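RNA polymerase II subunit A C-terminal domain phosphatase SSU72 (Homo sapiens, PDB 4H3K) removes phosphate from serine and threonine residues of the RNA polymerase II C-terminal domain and acts in RNA processing, transcription termination and pre-mRNA polyadenylation. Local coordinates at residues Ile128-Glu133 with Asp137-Asp142; Val28-Ser33 with Asn44-Arg49; Val62-Pro67 with Asp82-Asp87; His165-Leu170 with Ser203-Leu208; Val157-Gln162 with Ala172-Glu177. The protein carries 1 engineered substitution. One frame throughout, in Å; residues are numbered along the deposited sequence.

Interaction 1 of 5, residues Ile128-Glu133 with Asp137-Asp142; sequences ILTCEE and DQVVED
D137 and E133 meet in the first turn of helix 133-145, the helical arm of a beta-alpha-beta unit that runs from strand 127-130 through this helix to strand 153-159. The strand ends at T130 and E132 already holds the N-cap position, only C131 lying between. The D137 backbone N donates to E133 O at 2.8 Å, with an N-H...O angle of 163°, a nearly straight bond that fixes the opening turn. The D137 side chain stays close to the same carbonyl, with CG 3.4 Å from E133 O. Its carboxylate is also near that of E133, OD2 of D137 lying 4.7 Å from OE2 of E133. The closeness of like charges is probably eased from outside, since each carboxylate is paired with a basic side chain on the chain of another protein. Two positions further on, V139 turns inward to the strand. With a chi1 of 161° its CG1 lies anti to the backbone N, while CG2 is directed at T130; V139 CG2 and T130 CG2 meet tip to tip at 3.7 Å. The torsion of T130 explains this division of labour: at 63°, chi1 sets OG1 between the backbone N and the carbonyl carbon, where it probably pairs with the side chain of N158 on the next strand, and it leaves the methyl for the helix. V31 of strand 27-32 also touches V139, which carries the packing across to a second strand. On the I128 side the fit is slacker, CG1 of V139 lying 4.3 Å from CG2 of I128.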
# COMPACT_ATOMS: atom_id res chain seq x y z
N ILE B 128 5.18 6.27 -6.63
CA ILE B 128 6.47 6.77 -6.16
C ILE B 128 7.47 6.48 -7.27
O ILE B 128 7.63 5.34 -7.65
CB ILE B 128 6.93 6.13 -4.82
CG1 ILE B 128 5.88 6.38 -3.70
CG2 ILE B 128 8.35 6.61 -4.47
CD1 ILE B 128 6.11 5.53 -2.35
N LEU B 129 8.13 7.52 -7.76
CA LEU B 129 9.14 7.37 -8.79
C LEU B 129 10.51 7.61 -8.19
O LEU B 129 10.72 8.64 -7.55
CB LEU B 129 8.90 8.38 -9.89
CG LEU B 129 7.58 8.07 -10.62
CD1 LEU B 129 6.95 9.31 -11.10
CD2 LEU B 129 7.88 7.17 -11.79
N THR B 130 11.43 6.68 -8.43
CA THR B 130 12.79 6.83 -7.92
C THR B 130 13.73 7.05 -9.08
O THR B 130 13.43 6.63 -10.21
CB THR B 130 13.22 5.60 -7.05
OG1 THR B 130 13.23 4.42 -7.86
CG2 THR B 130 12.20 5.38 -5.91
N CYS B 131 14.86 7.71 -8.82
CA CYS B 131 15.75 8.18 -9.88
C CYS B 131 17.02 7.35 -10.05
O CYS B 131 17.85 7.70 -10.85
CB CYS B 131 16.08 9.67 -9.66
SG CYS B 131 14.58 10.72 -9.60
N GLU B 132 17.17 6.26 -9.28
CA GLU B 132 18.20 5.25 -9.48
C GLU B 132 17.95 4.05 -8.61
O GLU B 132 17.27 4.13 -7.58
CB GLU B 132 19.64 5.78 -9.27
CG GLU B 132 20.00 6.09 -7.85
CD GLU B 132 21.48 6.47 -7.73
OE1 GLU B 132 21.80 7.63 -8.01
OE2 GLU B 132 22.31 5.60 -7.42
N GLU B 133 18.48 2.90 -9.05
CA GLU B 133 18.12 1.64 -8.42
C GLU B 133 18.44 1.58 -6.91
O GLU B 133 17.68 0.99 -6.13
CB GLU B 133 18.77 0.47 -9.17
CG GLU B 133 18.27 -0.84 -8.69
CD GLU B 133 18.87 -2.01 -9.44
OE1 GLU B 133 19.50 -1.77 -10.47
OE2 GLU B 133 18.71 -3.17 -9.00
N ASP B 137 15.78 0.66 -4.04
CA ASP B 137 16.02 -0.33 -2.97
C ASP B 137 15.73 0.26 -1.58
O ASP B 137 15.16 -0.40 -0.73
CB ASP B 137 17.46 -0.86 -2.98
CG ASP B 137 17.74 -1.74 -4.16
OD1 ASP B 137 16.78 -2.30 -4.76
OD2 ASP B 137 18.93 -1.87 -4.51
N GLN B 138 16.12 1.51 -1.38
CA GLN B 138 15.95 2.16 -0.08
C GLN B 138 14.47 2.45 0.18
O GLN B 138 13.96 2.24 1.30
CB GLN B 138 16.81 3.43 0.01
CG GLN B 138 18.31 3.07 0.18
CD GLN B 138 19.26 4.25 0.17
OE1 GLN B 138 19.17 5.16 -0.68
NE2 GLN B 138 20.19 4.24 1.11
N VAL B 139 13.79 2.94 -0.84
CA VAL B 139 12.37 3.20 -0.70
C VAL B 139 11.63 1.90 -0.37
O VAL B 139 10.80 1.86 0.55
CB VAL B 139 11.77 3.79 -2.02
CG1 VAL B 139 10.25 3.62 -2.03
CG2 VAL B 139 12.19 5.28 -2.18
N VAL B 140 11.93 0.83 -1.10
CA VAL B 140 11.28 -0.46 -0.85
C VAL B 140 11.60 -1.04 0.54
O VAL B 140 10.69 -1.51 1.25
CB VAL B 140 11.59 -1.47 -1.98
CG1 VAL B 140 11.09 -2.88 -1.61
CG2 VAL B 140 10.92 -1.00 -3.28
N GLU B 141 12.88 -0.99 0.92
CA GLU B 141 13.26 -1.45 2.25
C GLU B 141 12.46 -0.71 3.32
O GLU B 141 11.95 -1.32 4.25
CB GLU B 141 14.75 -1.24 2.53
CG GLU B 141 15.11 -1.88 3.90
CD GLU B 141 16.59 -2.00 4.15
OE1 GLU B 141 17.36 -1.29 3.47
OE2 GLU B 141 16.97 -2.82 5.02
N ASP B 142 12.39 0.62 3.20
CA ASP B 142 11.66 1.43 4.15
C ASP B 142 10.15 1.02 4.22
O ASP B 142 9.65 0.66 5.27
CB ASP B 142 11.79 2.90 3.78
CG ASP B 142 11.22 3.81 4.84
OD1 ASP B 142 11.34 3.46 6.02
OD2 ASP B 142 10.65 4.85 4.51

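Interaction 2 of 5, residues Val28-Ser33 with Asn44-Arg49; sequences VAVVSS and NILSKR. Engineered in segment 28-33: S32 (natural residue Cys). With PO4 (phosphate ion), chain F.
The extended backbone of strand 27-32 passes beneath the last turns of helix 38-48 with V28 and L46 as the closest pair, 8.8 Å between their CA atoms. A gap of that size is filled by side chains. L46 alone reaches over from the helix, and V28 and V30, two residues apart and therefore on the same face of the strand, receive it. A chi1 of -72° and a chi2 of 167° carry the leucine out in an extended course, so that CD1 is the methyl that does the touching. It meets V30 CG2 at 3.7 Å, the two side chains meeting at a slant, and lies 4.3 Å from V28 CG1. All three residues are buried and the contact is purely apolar.

Beyond V30 the strand runs into the phosphate site. S32 is engineered in place of the natural cysteine that opens the CX5R signature of Cys-based phosphatases, and its OG donates to phosphate O1 at 2.6 Å. The backbone N of S33 follows with a bond of 2.9 Å to O4, bent to 139°. Backbone N atoms of S34, Q36 and N37 and NE of R38 complete the cradle, the phosphate-binding P-loop of this phosphatase fold.

Strand 27-32, helix 38-48 and strand 52-57 form a beta-alpha-beta unit. The helix rests on one face of the central sheet, where L46 also touches V53 of strand 52-57 and I175 of the adjacent helix 165-184.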
# COMPACT_ATOMS: atom_id res chain seq x y z
N VAL B 28 1.79 12.01 -6.58
CA VAL B 28 3.11 11.45 -6.89
C VAL B 28 4.17 11.91 -5.88
O VAL B 28 4.11 13.05 -5.39
CB VAL B 28 3.54 11.92 -8.29
CG1 VAL B 28 4.94 11.36 -8.70
CG2 VAL B 28 2.48 11.52 -9.29
N ALA B 29 5.12 11.03 -5.59
CA ALA B 29 6.36 11.37 -4.91
C ALA B 29 7.49 11.04 -5.85
O ALA B 29 7.46 10.00 -6.52
CB ALA B 29 6.53 10.59 -3.62
N VAL B 30 8.45 11.96 -5.96
CA VAL B 30 9.68 11.68 -6.69
C VAL B 30 10.84 11.70 -5.70
O VAL B 30 10.94 12.62 -4.87
CB VAL B 30 9.94 12.68 -7.84
CG1 VAL B 30 11.17 12.20 -8.63
CG2 VAL B 30 8.74 12.76 -8.78
N VAL B 31 11.70 10.68 -5.79
CA VAL B 31 12.74 10.43 -4.78
C VAL B 31 14.12 10.29 -5.43
O VAL B 31 14.31 9.50 -6.38
CB VAL B 31 12.42 9.15 -3.96
CG1 VAL B 31 13.30 9.06 -2.72
CG2 VAL B 31 10.94 9.11 -3.57
N SER B 32 15.10 11.05 -4.95
CA SER B 32 16.46 10.85 -5.41
C SER B 32 17.31 10.53 -4.18
O SER B 32 16.80 10.04 -3.16
CB SER B 32 16.99 12.09 -6.16
OG SER B 32 16.93 13.19 -5.28
N SER B 33 18.61 10.81 -4.25
CA SER B 33 19.47 10.51 -3.10
C SER B 33 19.57 11.65 -2.10
O SER B 33 19.33 11.47 -0.89
CB SER B 33 20.84 10.04 -3.56
OG SER B 33 21.52 9.58 -2.42
N ASN B 44 9.64 20.30 -9.70
CA ASN B 44 9.36 21.56 -10.38
C ASN B 44 8.49 21.36 -11.64
O ASN B 44 7.44 22.02 -11.77
CB ASN B 44 10.67 22.32 -10.69
CG ASN B 44 10.43 23.77 -11.18
OD1 ASN B 44 10.72 24.09 -12.33
ND2 ASN B 44 9.87 24.62 -10.32
N ILE B 45 8.89 20.47 -12.55
CA ILE B 45 8.11 20.25 -13.79
C ILE B 45 6.70 19.71 -13.44
O ILE B 45 5.68 20.23 -13.93
CB ILE B 45 8.83 19.26 -14.78
CG1 ILE B 45 10.22 19.79 -15.22
CG2 ILE B 45 7.96 19.00 -16.04
CD1 ILE B 45 10.35 21.26 -15.33
N LEU B 46 6.63 18.69 -12.57
CA LEU B 46 5.32 18.08 -12.24
C LEU B 46 4.42 19.12 -11.61
O LEU B 46 3.25 19.24 -11.99
CB LEU B 46 5.48 16.85 -11.35
CG LEU B 46 6.06 15.62 -12.09
CD1 LEU B 46 6.47 14.56 -11.12
CD2 LEU B 46 5.07 14.99 -13.08
N SER B 47 4.97 19.88 -10.66
CA SER B 47 4.18 20.88 -9.94
C SER B 47 3.61 21.91 -10.92
O SER B 47 2.44 22.23 -10.86
CB SER B 47 5.03 21.55 -8.87
OG SER B 47 4.34 22.63 -8.32
N LYS B 48 4.45 22.37 -11.85
CA LYS B 48 4.05 23.36 -12.86
C LYS B 48 3.00 22.82 -13.82
O LYS B 48 2.16 23.57 -14.32
CB LYS B 48 5.28 23.83 -13.65
CG LYS B 48 5.97 25.02 -13.01
CD LYS B 48 7.39 25.22 -13.58
CE LYS B 48 7.92 26.63 -13.34
NZ LYS B 48 7.38 27.19 -12.07
N ARG B 49 3.03 21.51 -14.05
CA ARG B 49 2.05 20.90 -14.93
C ARG B 49 0.83 20.34 -14.21
O ARG B 49 0.08 19.54 -14.77
CB ARG B 49 2.72 19.93 -15.92
CG ARG B 49 3.23 20.74 -17.14
CD ARG B 49 4.63 20.33 -17.55
NE ARG B 49 5.30 21.33 -18.40
CZ ARG B 49 6.01 21.00 -19.47
NH1 ARG B 49 6.07 19.71 -19.84
NH2 ARG B 49 6.60 21.93 -20.20
P PO4 F . 19.97 14.16 -6.24
O1 PO4 F . 18.85 14.88 -5.55
O2 PO4 F . 21.27 14.99 -6.19
O3 PO4 F . 19.66 13.92 -7.70
O4 PO4 F . 20.26 12.82 -5.63

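Interaction 3 of 5, residues Val62-Pro67 with Asp82-Asp87; sequences VKLPGP and DQMYND
M84 faces V62 and L64 from the helix and meets each at a different angle. The methionine projects from helix 81-98 toward strand 62-64 as an extended chain, with chi1 at -70° placing CG beside the backbone N and chi2 at 169° keeping the chain straight. This sends SD to one strand residue and CE to the other. Sulfur meets the leucine: SD of M84 is 3.8 Å from CD2 of L64, and the two side chains cross at about a right angle, one branch of the leucine lying against the thioether. The terminal methyl goes on to the valine, M84 CE standing 4.2 Å from V62 CG1 in a slanting and looser approach.

V62 and L64 present the same face of the strand to the helix, whereas K63 between them is exposed. The backbones stay well apart, the nearest CA atoms being those of L64 and M84 at 9.3 Å, and all three contacting residues are buried. Y75 of strand 73-75 and Q36 help to enclose L64 and M84, and M104 of helix 101-109 packs on L64.

The arrangement is that of a small two-stranded antiparallel sheet, strands 62-64 and 73-75, backed by a helix. It stands beside the phosphate site, the L64 side chain being about 6 Å from the bound ion between nearest atoms, and is consistent with one wall of the cleft leading to the active site.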
# COMPACT_ATOMS: atom_id res chain seq x y z
N VAL B 62 23.17 14.71 2.57
CA VAL B 62 23.05 15.48 1.34
C VAL B 62 24.44 15.68 0.77
O VAL B 62 25.39 15.99 1.50
CB VAL B 62 22.43 16.85 1.63
CG1 VAL B 62 22.51 17.80 0.41
CG2 VAL B 62 20.98 16.65 2.09
N LYS B 63 24.54 15.47 -0.53
CA LYS B 63 25.77 15.60 -1.25
C LYS B 63 25.54 16.65 -2.35
O LYS B 63 24.49 16.67 -3.02
CB LYS B 63 26.16 14.23 -1.82
CG LYS B 63 27.54 14.15 -2.44
CD LYS B 63 27.58 13.19 -3.64
CE LYS B 63 28.08 11.78 -3.27
NZ LYS B 63 27.23 11.04 -2.26
N LEU B 64 26.50 17.54 -2.51
CA LEU B 64 26.52 18.46 -3.62
C LEU B 64 27.90 18.34 -4.25
O LEU B 64 28.88 18.07 -3.53
CB LEU B 64 26.30 19.88 -3.10
CG LEU B 64 24.95 20.59 -3.16
CD1 LEU B 64 23.81 19.75 -3.71
CD2 LEU B 64 24.58 21.28 -1.83
N PRO B 65 28.00 18.53 -5.58
CA PRO B 65 29.32 18.50 -6.21
C PRO B 65 30.24 19.57 -5.62
O PRO B 65 29.76 20.62 -5.20
CB PRO B 65 29.01 18.82 -7.69
CG PRO B 65 27.59 18.33 -7.89
CD PRO B 65 26.90 18.60 -6.58
N GLY B 66 31.54 19.31 -5.57
CA GLY B 66 32.52 20.31 -5.12
C GLY B 66 33.62 20.49 -6.15
O GLY B 66 33.43 20.14 -7.33
N PRO B 67 34.81 20.97 -5.71
CA PRO B 67 35.92 21.33 -6.62
C PRO B 67 36.52 20.15 -7.39
O PRO B 67 37.20 20.35 -8.40
CB PRO B 67 36.96 21.97 -5.68
CG PRO B 67 36.68 21.40 -4.34
CD PRO B 67 35.18 21.18 -4.30
N ASP B 82 18.89 27.50 1.56
CA ASP B 82 19.45 28.84 1.76
C ASP B 82 20.76 28.79 2.54
O ASP B 82 21.71 29.48 2.18
CB ASP B 82 18.41 29.71 2.46
CG ASP B 82 18.78 31.16 2.43
OD1 ASP B 82 18.74 31.75 1.33
OD2 ASP B 82 19.13 31.70 3.49
N GLN B 83 20.84 27.97 3.59
CA GLN B 83 22.11 27.81 4.32
C GLN B 83 23.19 27.24 3.41
O GLN B 83 24.32 27.71 3.41
CB GLN B 83 21.94 26.99 5.61
CG GLN B 83 21.10 27.70 6.65
CD GLN B 83 20.68 26.82 7.81
OE1 GLN B 83 20.16 25.72 7.63
NE2 GLN B 83 20.89 27.31 9.03
N MET B 84 22.83 26.26 2.57
CA MET B 84 23.77 25.67 1.61
C MET B 84 24.24 26.70 0.59
O MET B 84 25.43 26.75 0.23
CB MET B 84 23.16 24.47 0.87
CG MET B 84 22.97 23.27 1.74
SD MET B 84 21.97 22.03 0.88
CE MET B 84 21.19 21.26 2.30
N TYR B 85 23.30 27.51 0.13
CA TYR B 85 23.57 28.59 -0.80
C TYR B 85 24.64 29.53 -0.22
O TYR B 85 25.67 29.77 -0.85
CB TYR B 85 22.29 29.37 -1.11
CG TYR B 85 22.44 30.42 -2.18
CD1 TYR B 85 22.92 31.69 -1.88
CD2 TYR B 85 22.08 30.14 -3.51
CE1 TYR B 85 23.05 32.66 -2.87
CE2 TYR B 85 22.22 31.09 -4.50
CZ TYR B 85 22.70 32.35 -4.17
OH TYR B 85 22.83 33.29 -5.16
N ASN B 86 24.40 30.00 1.00
CA ASN B 86 25.31 30.96 1.65
C ASN B 86 26.66 30.35 1.98
O ASN B 86 27.68 30.99 1.80
CB ASN B 86 24.68 31.56 2.89
CG ASN B 86 23.43 32.36 2.57
OD1 ASN B 86 23.39 33.09 1.59
ND2 ASN B 86 22.42 32.23 3.40
N ASP B 87 26.65 29.11 2.45
CA ASP B 87 27.87 28.35 2.65
C ASP B 87 28.69 28.26 1.35
O ASP B 87 29.89 28.54 1.35
CB ASP B 87 27.57 26.96 3.21
CG ASP B 87 28.82 26.14 3.45
OD1 ASP B 87 29.63 26.51 4.33
OD2 ASP B 87 29.01 25.10 2.78

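Interaction 4 of 5, residues His165-Leu170 with Ser203-Leu208; sequences HEEATL and SGRTFL
From an ST turn, where helix 188-203 gives way to the weakly bonded start of strand 207-213, R205 reaches across to E167 and L170 in the opening turns of helix 165-184. In that turn the OG of S203 accepts from the backbone N of R205 at 3.0 Å, with an angle of 152° at the hydrogen. G204, between the two, has a positive phi of 70° and lets the chain reverse out of the helix.

The arginine then bridges the gap to the other helix. Its side chain bends at chi3, 76°, and NH2 bonds to the backbone O of D160, which fixes the rotation of the guanidinium. E167 contributes charge alone: its OE1 lies 4.3 Å from NH1 of R205 but well out of the guanidinium plane, beyond salt-bridge range. The long-range attraction probably still favours this pose at a surface where charges are partly screened by solvent. L170 is exposed and meets the flat group from a different direction, its CD2 standing at the guanidinium edge, near the plane, 4.1 Å from R205 NH1.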
# COMPACT_ATOMS: atom_id res chain seq x y z
N HIS B 165 22.87 18.09 -14.15
CA HIS B 165 21.72 18.95 -14.45
C HIS B 165 21.00 18.56 -15.74
O HIS B 165 19.78 18.56 -15.79
CB HIS B 165 22.09 20.45 -14.47
CG HIS B 165 22.56 20.96 -13.14
ND1 HIS B 165 23.67 21.77 -13.00
CD2 HIS B 165 22.10 20.74 -11.88
CE1 HIS B 165 23.85 22.04 -11.72
NE2 HIS B 165 22.92 21.42 -11.02
N GLU B 166 21.76 18.21 -16.77
CA GLU B 166 21.18 17.89 -18.06
C GLU B 166 20.33 16.61 -18.03
O GLU B 166 19.20 16.62 -18.53
CB GLU B 166 22.28 17.80 -19.11
CG GLU B 166 21.79 17.18 -20.41
CD GLU B 166 22.79 16.21 -21.02
OE1 GLU B 166 23.76 15.82 -20.30
OE2 GLU B 166 22.60 15.86 -22.21
N GLU B 167 20.88 15.53 -17.46
CA GLU B 167 20.16 14.26 -17.31
C GLU B 167 18.98 14.42 -16.36
O GLU B 167 17.94 13.83 -16.58
CB GLU B 167 21.08 13.12 -16.86
CG GLU B 167 22.11 12.66 -17.93
CD GLU B 167 21.44 12.12 -19.20
OE1 GLU B 167 20.56 11.25 -19.09
OE2 GLU B 167 21.79 12.58 -20.31
N ALA B 168 19.15 15.23 -15.31
CA ALA B 168 18.04 15.55 -14.40
C ALA B 168 16.85 16.15 -15.15
O ALA B 168 15.70 15.76 -14.91
CB ALA B 168 18.48 16.48 -13.33
N THR B 169 17.14 17.10 -16.05
CA THR B 169 16.10 17.79 -16.83
C THR B 169 15.41 16.80 -17.77
O THR B 169 14.18 16.78 -17.89
CB THR B 169 16.69 19.03 -17.59
OG1 THR B 169 17.24 19.93 -16.62
CG2 THR B 169 15.61 19.80 -18.37
N LEU B 170 16.21 15.95 -18.40
CA LEU B 170 15.66 14.99 -19.34
C LEU B 170 14.80 13.97 -18.60
O LEU B 170 13.70 13.58 -19.06
CB LEU B 170 16.83 14.29 -20.04
CG LEU B 170 16.49 13.21 -21.05
CD1 LEU B 170 15.55 13.80 -22.11
CD2 LEU B 170 17.79 12.76 -21.71
N SER B 203 11.98 4.59 -25.01
CA SER B 203 13.12 5.29 -24.41
C SER B 203 14.42 4.49 -24.38
O SER B 203 15.47 5.06 -24.19
CB SER B 203 12.79 5.71 -22.98
OG SER B 203 12.96 4.62 -22.10
N GLY B 204 14.36 3.16 -24.52
CA GLY B 204 15.59 2.36 -24.34
C GLY B 204 16.10 2.28 -22.89
O GLY B 204 17.20 1.76 -22.64
N ARG B 205 15.30 2.77 -21.94
CA ARG B 205 15.64 2.74 -20.50
C ARG B 205 14.73 1.77 -19.73
O ARG B 205 13.55 1.65 -20.04
CB ARG B 205 15.53 4.16 -19.93
CG ARG B 205 16.41 5.14 -20.72
CD ARG B 205 16.03 6.58 -20.46
NE ARG B 205 16.52 7.01 -19.17
CZ ARG B 205 16.92 8.25 -18.90
NH1 ARG B 205 16.91 9.19 -19.84
NH2 ARG B 205 17.36 8.54 -17.67
N THR B 206 15.30 1.07 -18.74
CA THR B 206 14.55 0.08 -17.96
C THR B 206 13.76 0.72 -16.79
O THR B 206 14.23 1.66 -16.12
CB THR B 206 15.43 -1.20 -17.58
OG1 THR B 206 15.13 -1.65 -16.25
CG2 THR B 206 16.85 -0.91 -17.63
N PHE B 207 12.54 0.24 -16.60
CA PHE B 207 11.64 0.71 -15.54
C PHE B 207 11.26 -0.42 -14.58
O PHE B 207 10.32 -1.17 -14.84
CB PHE B 207 10.37 1.35 -16.15
CG PHE B 207 10.62 2.67 -16.85
CD1 PHE B 207 11.07 2.71 -18.16
CD2 PHE B 207 10.34 3.88 -16.20
CE1 PHE B 207 11.30 3.94 -18.82
CE2 PHE B 207 10.53 5.11 -16.85
CZ PHE B 207 11.02 5.14 -18.17
N LEU B 208 11.99 -0.55 -13.46
CA LEU B 208 11.63 -1.48 -12.40
C LEU B 208 10.30 -1.07 -11.81
O LEU B 208 9.96 0.12 -11.78
CB LEU B 208 12.70 -1.54 -11.31
CG LEU B 208 14.07 -2.04 -11.75
CD1 LEU B 208 15.18 -1.76 -10.70
CD2 LEU B 208 14.05 -3.54 -12.19

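Interaction 5 of 5, residues Val157-Gln162 with Ala172-Glu177; sequences VNVDIQ and AFLICE
I161 and I175 make the close part of this contact, their CD1 methyls 3.7 Å apart. Each isoleucine has CG1 beside its backbone N, and with I175 at chi1 -77° and chi2 159° its CD1 swings in to the partner although the CB of I175 does not point straight at it. The two side chains slant past each other at their ends. V159 joins them less tightly, its CG2 lying 4.4 Å from I175 CG1. These three residues are buried, and I175 lies on the side that faces helix 38-48, so this part of the contact continues into the interior.

The segments belong to successive elements of the alpha/beta core: strand 153-159, the loop after it, and helix 165-184, which lies over the same face of the sheet as helix 38-48. Their backbones stay apart, the nearest CA atoms being those of V159 and I175 at 8.4 Å, with apolar side chains filling the interval.

Toward the outside burial, more than distance, marks the change. L174, one position back along the helix, is partly exposed, although its CD2 is 4.1 Å from V159 CG1; F207 of strand 207-213 and F199 of helix 188-203 also adjoin it. R205 touches both V159 and I161, so an arginine rather than a further aliphatic residue borders this edge. The backbone O of I161 accepts from NH1 of R38, whose NE binds the phosphate, which probably helps to hold that arginine in position.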
# COMPACT_ATOMS: atom_id res chain seq x y z
N VAL B 157 8.14 2.89 -9.04
CA VAL B 157 8.76 2.70 -10.34
C VAL B 157 10.11 3.39 -10.32
O VAL B 157 10.23 4.54 -9.86
CB VAL B 157 7.89 3.26 -11.48
CG1 VAL B 157 8.62 3.20 -12.84
CG2 VAL B 157 6.50 2.50 -11.54
N ASN B 158 11.12 2.69 -10.83
CA ASN B 158 12.45 3.28 -10.98
C ASN B 158 12.77 3.65 -12.41
O ASN B 158 12.44 2.89 -13.32
CB ASN B 158 13.53 2.30 -10.50
CG ASN B 158 14.90 2.94 -10.46
OD1 ASN B 158 15.14 3.88 -9.69
ND2 ASN B 158 15.79 2.45 -11.32
N VAL B 159 13.45 4.79 -12.59
CA VAL B 159 14.20 5.07 -13.83
C VAL B 159 15.59 5.51 -13.44
O VAL B 159 15.72 6.45 -12.68
CB VAL B 159 13.74 6.34 -14.61
CG1 VAL B 159 14.17 6.22 -16.12
CG2 VAL B 159 12.34 6.71 -14.40
N ASP B 160 16.63 4.87 -13.97
CA ASP B 160 17.99 5.32 -13.72
C ASP B 160 18.27 6.67 -14.39
O ASP B 160 18.31 6.77 -15.61
CB ASP B 160 19.04 4.29 -14.12
CG ASP B 160 19.26 3.21 -13.05
OD1 ASP B 160 18.63 3.24 -11.97
OD2 ASP B 160 20.06 2.31 -13.31
N ILE B 161 18.47 7.70 -13.57
CA ILE B 161 18.83 9.01 -14.09
C ILE B 161 20.17 9.44 -13.51
O ILE B 161 20.35 9.48 -12.29
CB ILE B 161 17.76 10.08 -13.74
CG1 ILE B 161 16.38 9.70 -14.32
CG2 ILE B 161 18.23 11.49 -14.21
CD1 ILE B 161 15.19 10.39 -13.53
N GLN B 162 21.11 9.82 -14.38
CA GLN B 162 22.42 10.28 -13.92
C GLN B 162 22.30 11.60 -13.15
O GLN B 162 21.50 12.49 -13.51
CB GLN B 162 23.39 10.43 -15.09
CG GLN B 162 23.83 9.08 -15.67
CD GLN B 162 25.10 9.17 -16.51
OE1 GLN B 162 25.27 10.10 -17.32
NE2 GLN B 162 25.99 8.18 -16.35
N ALA B 172 13.35 14.34 -15.70
CA ALA B 172 12.13 15.00 -15.24
C ALA B 172 11.06 15.06 -16.34
O ALA B 172 9.90 14.86 -16.05
CB ALA B 172 12.44 16.40 -14.78
N PHE B 173 11.45 15.36 -17.58
CA PHE B 173 10.47 15.38 -18.67
C PHE B 173 9.94 13.98 -19.02
O PHE B 173 8.76 13.83 -19.31
CB PHE B 173 10.99 16.12 -19.91
CG PHE B 173 10.98 17.64 -19.75
CD1 PHE B 173 9.76 18.33 -19.64
CD2 PHE B 173 12.16 18.37 -19.69
CE1 PHE B 173 9.72 19.73 -19.48
CE2 PHE B 173 12.14 19.79 -19.53
CZ PHE B 173 10.91 20.46 -19.41
N LEU B 174 10.78 12.96 -18.91
CA LEU B 174 10.34 11.58 -19.10
C LEU B 174 9.35 11.15 -18.00
O LEU B 174 8.33 10.55 -18.26
CB LEU B 174 11.55 10.63 -19.13
CG LEU B 174 11.33 9.14 -19.39
CD1 LEU B 174 10.73 8.89 -20.78
CD2 LEU B 174 12.68 8.39 -19.25
N ILE B 175 9.69 11.49 -16.75
CA ILE B 175 8.81 11.28 -15.62
C ILE B 175 7.46 11.99 -15.82
O ILE B 175 6.39 11.39 -15.59
CB ILE B 175 9.52 11.73 -14.31
CG1 ILE B 175 10.52 10.66 -13.89
CG2 ILE B 175 8.50 11.92 -13.16
CD1 ILE B 175 11.67 11.16 -12.91
N CYS B 176 7.51 13.25 -16.27
CA CYS B 176 6.29 14.01 -16.56
C CYS B 176 5.47 13.30 -17.65
O CYS B 176 4.24 13.16 -17.52
CB CYS B 176 6.61 15.46 -16.98
SG CYS B 176 5.10 16.46 -17.23
N GLU B 177 6.14 12.83 -18.70
CA GLU B 177 5.46 12.08 -19.77
C GLU B 177 4.79 10.82 -19.24
O GLU B 177 3.60 10.56 -19.52
CB GLU B 177 6.42 11.77 -20.93
CG GLU B 177 5.73 11.78 -22.26
CD GLU B 177 6.63 11.43 -23.41
OE1 GLU B 177 7.87 11.63 -23.28
OE2 GLU B 177 6.07 10.99 -24.46

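Interactions 1, 2 and 5 pack helices on the five-stranded mixed sheet: helix 133-145 on one face, helices 38-48 and 165-184 on the other. Interactions 1 and 2 touch through the backbones of neighbouring strands 27-32 and 127-130, their centres 14 Å apart. Interactions 4 and 5 share helix 165-184, alternate along the chain and lie only 5 Å apart between centres; interaction 5 is 10 Å from interaction 2. Interaction 3 is the outlier, its centre 21 to 24 Å from those of the others, and falls between interactions 2 and 1 in sequence. The phosphate-binding loop thus springs from the end of a central strand of the packed sheet, while the separate 62-64/73-75 unit stands beside it.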